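Local atomic coordinates of dihydropteroate synthase (Anaplasma phagocytophilum, PDB entry 6UCZ), a protein that catalyses, as a dihydropteroate synthase, the joining of a hydroxymethyl-dihydropterin diphosphate to p-aminobenzoate in folate biosynthesis, and is seen here with a pterin monophosphate bound. Residues D142-A147 against I193-V198; L261-A266 against I285-L290. All coordinates share one frame; numbering follows the deposited sequence.

Contact 1: D142-A147 against I193-V198; sequences DMPAIA and IAQGVV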
loop_
_atom_site.group_PDB
_atom_site.type_symbol
_atom_site.label_atom_id
_atom_site.label_comp_id
_atom_site.label_asym_id
_atom_site.label_seq_id
_atom_site.Cartn_x
_atom_site.Cartn_y
_atom_site.Cartn_z
ATOM N N ASP A 142 10.012 -14.923 -7.122
ATOM C CA ASP A 142 8.989 -15.934 -6.889
ATOM C C ASP A 142 7.626 -15.333 -6.597
ATOM O O ASP A 142 6.653 -16.084 -6.453
ATOM C CB ASP A 142 9.378 -16.853 -5.729
ATOM C CG ASP A 142 10.526 -17.770 -6.076
ATOM O OD1 ASP A 142 10.640 -18.165 -7.261
ATOM O OD2 ASP A 142 11.319 -18.088 -5.165
ATOM N N MET A 143 7.534 -14.009 -6.456
ATOM C CA MET A 143 6.238 -13.420 -6.140
ATOM C C MET A 143 5.182 -13.732 -7.198
ATOM O O MET A 143 4.053 -14.078 -6.808
ATOM C CB MET A 143 6.373 -11.903 -5.914
ATOM C CG MET A 143 5.146 -11.288 -5.239
ATOM S SD MET A 143 4.875 -11.892 -3.555
ATOM C CE MET A 143 5.870 -10.796 -2.543
ATOM N N PRO A 144 5.458 -13.657 -8.510
ATOM C CA PRO A 144 4.393 -13.970 -9.485
ATOM C C PRO A 144 3.828 -15.376 -9.361
ATOM O O PRO A 144 2.612 -15.565 -9.490
ATOM C CB PRO A 144 5.090 -13.752 -10.834
ATOM C CG PRO A 144 6.149 -12.735 -10.533
ATOM C CD PRO A 144 6.656 -13.113 -9.177
ATOM N N ALA A 145 4.675 -16.374 -9.112
ATOM C CA ALA A 145 4.178 -17.737 -8.969
ATOM C C ALA A 145 3.252 -17.852 -7.764
ATOM O O ALA A 145 2.213 -18.516 -7.834
ATOM C CB ALA A 145 5.352 -18.716 -8.853
ATOM N N ILE A 146 3.598 -17.181 -6.661
ATOM C CA ILE A 146 2.757 -17.208 -5.464
ATOM C C ILE A 146 1.403 -16.556 -5.734
ATOM O O ILE A 146 0.354 -17.092 -5.363
ATOM C CB ILE A 146 3.473 -16.523 -4.286
ATOM C CG1 ILE A 146 4.646 -17.372 -3.809
ATOM C CG2 ILE A 146 2.503 -16.294 -3.138
ATOM C CD1 ILE A 146 4.306 -18.828 -3.705
ATOM N N ALA A 147 1.405 -15.379 -6.368
ATOM C CA ALA A 147 0.138 -14.707 -6.644
ATOM C C ALA A 147 -0.727 -15.529 -7.590
ATOM O O ALA A 147 -1.940 -15.662 -7.377
ATOM C CB ALA A 147 0.396 -13.315 -7.226
ATOM N N ILE A 193 0.986 -11.412 -15.597
ATOM C CA ILE A 193 0.030 -12.019 -16.522
ATOM C C ILE A 193 0.652 -13.211 -17.229
ATOM O O ILE A 193 0.006 -14.253 -17.408
ATOM C CB ILE A 193 -0.478 -10.969 -17.527
ATOM C CG1 ILE A 193 -1.254 -9.869 -16.800
ATOM C CG2 ILE A 193 -1.346 -11.618 -18.596
ATOM C CD1 ILE A 193 -1.755 -8.773 -17.728
ATOM N N ALA A 194 1.915 -13.083 -17.643
ATOM C CA ALA A 194 2.586 -14.200 -18.303
ATOM C C ALA A 194 2.708 -15.406 -17.383
ATOM O O ALA A 194 2.703 -16.548 -17.853
ATOM C CB ALA A 194 3.969 -13.773 -18.794
ATOM N N GLN A 195 2.798 -15.181 -16.076
ATOM C CA GLN A 195 2.956 -16.257 -15.111
ATOM C C GLN A 195 1.629 -16.722 -14.533
ATOM O O GLN A 195 1.623 -17.502 -13.575
ATOM C CB GLN A 195 3.901 -15.809 -13.997
ATOM C CG GLN A 195 5.322 -15.583 -14.490
ATOM C CD GLN A 195 6.357 -15.671 -13.391
ATOM O OE1 GLN A 195 6.315 -16.563 -12.544
ATOM N NE2 GLN A 195 7.288 -14.722 -13.387
ATOM N N GLY A 196 0.513 -16.252 -15.082
ATOM C CA GLY A 196 -0.792 -16.774 -14.742
ATOM C C GLY A 196 -1.625 -15.949 -13.787
ATOM O O GLY A 196 -2.616 -16.469 -13.263
ATOM N N VAL A 197 -1.265 -14.695 -13.538
ATOM C CA VAL A 197 -2.077 -13.809 -12.706
ATOM C C VAL A 197 -3.128 -13.137 -13.576
ATOM O O VAL A 197 -2.805 -12.515 -14.595
ATOM C CB VAL A 197 -1.219 -12.762 -11.979
ATOM C CG1 VAL A 197 -2.130 -11.774 -11.235
ATOM C CG2 VAL A 197 -0.268 -13.427 -11.003
ATOM N N VAL A 198 -4.389 -13.247 -13.163
ATOM C CA VAL A 198 -5.477 -12.648 -13.920
ATOM C C VAL A 198 -5.358 -11.129 -13.878
ATOM O O VAL A 198 -5.045 -10.538 -12.835
ATOM C CB VAL A 198 -6.811 -13.132 -13.334
ATOM C CG1 VAL A 198 -7.929 -12.186 -13.679
ATOM C CG2 VAL A 198 -7.113 -14.540 -13.823
HETATM O O HOH W 1 7.513 -16.465 -9.958
#

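Contact 2: L261-A266 against I285-L290; sequences LSTFLA and IKIANL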
loop_
_atom_site.group_PDB
_atom_site.type_symbol
_atom_site.label_atom_id
_atom_site.label_comp_id
_atom_site.label_asym_id
_atom_site.label_seq_id
_atom_site.Cartn_x
_atom_site.Cartn_y
_atom_site.Cartn_z
ATOM N N LEU A 261 -5.702 15.530 1.487
ATOM C CA LEU A 261 -5.322 14.909 0.224
ATOM C C LEU A 261 -6.178 13.681 -0.071
ATOM O O LEU A 261 -6.539 13.434 -1.229
ATOM C CB LEU A 261 -3.827 14.558 0.247
ATOM C CG LEU A 261 -3.280 13.795 -0.957
ATOM C CD1 LEU A 261 -3.560 14.532 -2.280
ATOM C CD2 LEU A 261 -1.801 13.566 -0.756
ATOM N N SER A 262 -6.530 12.908 0.967
ATOM C CA SER A 262 -7.409 11.757 0.767
ATOM C C SER A 262 -8.684 12.153 0.026
ATOM O O SER A 262 -9.143 11.426 -0.864
ATOM C CB SER A 262 -7.765 11.125 2.111
ATOM O OG SER A 262 -6.639 10.517 2.699
ATOM N N THR A 263 -9.271 13.304 0.379
ATOM C CA THR A 263 -10.481 13.757 -0.305
ATOM C C THR A 263 -10.230 13.934 -1.794
ATOM O O THR A 263 -11.020 13.472 -2.627
ATOM C CB THR A 263 -10.981 15.073 0.293
ATOM O OG1 THR A 263 -11.214 14.916 1.696
ATOM C CG2 THR A 263 -12.287 15.484 -0.382
ATOM N N PHE A 264 -9.116 14.586 -2.148
ATOM C CA PHE A 264 -8.775 14.789 -3.554
ATOM C C PHE A 264 -8.572 13.455 -4.267
ATOM O O PHE A 264 -9.068 13.243 -5.382
ATOM C CB PHE A 264 -7.504 15.629 -3.662
ATOM C CG PHE A 264 -6.902 15.639 -5.037
ATOM C CD1 PHE A 264 -7.326 16.581 -5.974
ATOM C CD2 PHE A 264 -5.920 14.727 -5.398
ATOM C CE1 PHE A 264 -6.784 16.605 -7.255
ATOM C CE2 PHE A 264 -5.367 14.745 -6.680
ATOM C CZ PHE A 264 -5.800 15.680 -7.605
ATOM N N LEU A 265 -7.803 12.559 -3.655
ATOM C CA LEU A 265 -7.542 11.262 -4.273
ATOM C C LEU A 265 -8.836 10.474 -4.467
ATOM O O LEU A 265 -9.043 9.850 -5.514
ATOM C CB LEU A 265 -6.556 10.474 -3.417
ATOM C CG LEU A 265 -5.150 11.051 -3.302
ATOM C CD1 LEU A 265 -4.364 10.218 -2.304
ATOM C CD2 LEU A 265 -4.465 11.065 -4.665
ATOM N N ALA A 266 -9.733 10.515 -3.481
ATOM C CA ALA A 266 -11.026 9.850 -3.648
ATOM C C ALA A 266 -11.808 10.451 -4.814
ATOM O O ALA A 266 -12.437 9.721 -5.590
ATOM C CB ALA A 266 -11.835 9.932 -2.347
ATOM N N ILE A 285 -13.775 10.348 2.250
ATOM C CA ILE A 285 -14.441 9.691 1.132
ATOM C C ILE A 285 -15.896 10.112 1.058
ATOM O O ILE A 285 -16.443 10.312 -0.032
ATOM C CB ILE A 285 -14.288 8.160 1.239
ATOM C CG1 ILE A 285 -12.825 7.747 1.006
ATOM C CG2 ILE A 285 -15.194 7.458 0.252
ATOM C CD1 ILE A 285 -12.532 6.308 1.470
ATOM N N LYS A 286 -16.550 10.251 2.212
ATOM C CA LYS A 286 -17.924 10.739 2.231
ATOM C C LYS A 286 -18.024 12.140 1.643
ATOM O O LYS A 286 -18.997 12.462 0.951
ATOM C CB LYS A 286 -18.469 10.705 3.658
ATOM C CG LYS A 286 -18.832 9.279 4.131
ATOM C CD LYS A 286 -18.988 9.191 5.643
ATOM C CE LYS A 286 -19.058 7.738 6.104
ATOM N NZ LYS A 286 -20.070 6.978 5.324
ATOM N N ILE A 287 -17.037 12.995 1.922
ATOM C CA ILE A 287 -17.046 14.339 1.348
ATOM C C ILE A 287 -16.868 14.263 -0.159
ATOM O O ILE A 287 -17.583 14.930 -0.913
ATOM C CB ILE A 287 -15.977 15.216 2.029
ATOM C CG1 ILE A 287 -16.445 15.606 3.437
ATOM C CG2 ILE A 287 -15.668 16.480 1.205
ATOM C CD1 ILE A 287 -15.425 16.455 4.183
ATOM N N ALA A 288 -15.929 13.427 -0.627
ATOM C CA ALA A 288 -15.766 13.236 -2.065
ATOM C C ALA A 288 -17.064 12.773 -2.709
ATOM O O ALA A 288 -17.422 13.237 -3.800
ATOM C CB ALA A 288 -14.644 12.226 -2.346
ATOM N N ASN A 289 -17.779 11.851 -2.050
ATOM C CA ASN A 289 -19.060 11.379 -2.574
ATOM C C ASN A 289 -20.067 12.513 -2.704
ATOM O O ASN A 289 -20.882 12.528 -3.637
ATOM C CB ASN A 289 -19.619 10.273 -1.678
ATOM C CG ASN A 289 -19.086 8.901 -2.065
ATOM O OD1 ASN A 289 -19.004 8.570 -3.248
ATOM N ND2 ASN A 289 -18.700 8.109 -1.067
ATOM N N LEU A 290 -20.057 13.457 -1.764
ATOM C CA LEU A 290 -21.003 14.570 -1.828
ATOM C C LEU A 290 -20.618 15.603 -2.873
ATOM O O LEU A 290 -21.443 16.457 -3.214
ATOM C CB LEU A 290 -21.142 15.227 -0.454
ATOM C CG LEU A 290 -21.874 14.378 0.583
ATOM C CD1 LEU A 290 -21.598 14.854 1.998
ATOM C CD2 LEU A 290 -23.372 14.439 0.312
#

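Contact 1: D142-A147 against I193-V198
Q195 and V197 lie on either side of the glycine in the Schellman motif that ends helix 174-194, and both pack against one side of helix 143-148, on the outside of the TIM barrel. The motif pairs V197 N with L192 O and G196 N with I193 O, the second bond 3.1 Å long. G196 takes a positive phi of 102°, where a CB would press on the preceding carbonyl oxygen; the strain-free residue here is glycine.

Before the turn, Q195 lays the face of its amide against the ring of P144. P144 CB stands almost directly over Q195 CD at 3.4 Å, with OE1 and NE2 nearly as close, and P144 CG continues the contact toward Q195 NE2. Beyond CG the glutamine chain is extended, which carries the amide out to the proline, and the turn of the amide about its last bond sets OE1 on the side of A145. There a water bridges the two segments: it accepts from A145 N at 3.0 Å and donates to Q195 OE1 at 2.9 Å.

After the turn the contact is carried by a methyl group. V197 has CG1 anti to its backbone nitrogen (chi1 174°), leaving CG2 to point at the helix, where it meets A147 CB at 3.8 Å and passes P144 O at 3.9 Å. P144 also touches T191 and L192 of helix 174-194, and A147 rests on I132 of strand 131-134.

The chemistry is thus divided between a buried apolar patch and a more open polar edge. At that edge the water satisfies an N-H in the first turn of helix 143-148, whose positive helix end would be expected to favour such an acceptor, and the glutamine oxygen in turn orients the water.

Contact 2: L261-A266 against I285-L290
A266 and A288 meet methyl to methyl where helix 255-267 passes helix 278-290, their CB atoms 3.6 Å apart. Such small residues let the helix axes come within 8.2 Å at a crossing angle of -46°.

The remaining apolar contacts flank this pair. I285 starts out away from the other helix, but with CG1 beside its backbone nitrogen (chi1 -69°) it still brings CG1 to 4.1 Å from A266 CB. At the more exposed edge, T263 CG2 meets I287 CG2 at 3.9 Å.

Polar atoms contribute by contact rather than by bonding across the interface. A288 CB lies 3.8 Å from T263 O, the methyl resting on the backbone of the facing helix. The T263 hydroxyl is engaged within its own helix, OG1 bonding to A259 O, which leaves the methyl branch for I287.

Nearby, A266 also touches V28 and T30 at the start of the model, and N289 OD1 accepts from V28 N, so the N-terminal chain is held alongside both helices. On the barrel side, S262 and L265 touch L273 of strand 272-275, the strand that connects the two helices.

Along the chain the two contacts come in series. Contact 1 closes first: from helix 143-148 the chain runs through strand 153-157 and helix 174-194 before returning, so it ties together two successive outer helices of the barrel with one strand between them. Strand 202-205 follows. Contact 2 opens only after strand 235-236 and spans a shorter loop, in which strand 272-275 lies between helices 255-267 and 278-290. The loops neither nest nor cross. The centres of contact 1 and contact 2 are about 33 Å apart, on opposite sides of the chain's centre, and the nearest atoms of the two contacts stay about 22 Å apart; each joins neighbouring helices on its own side of the barrel.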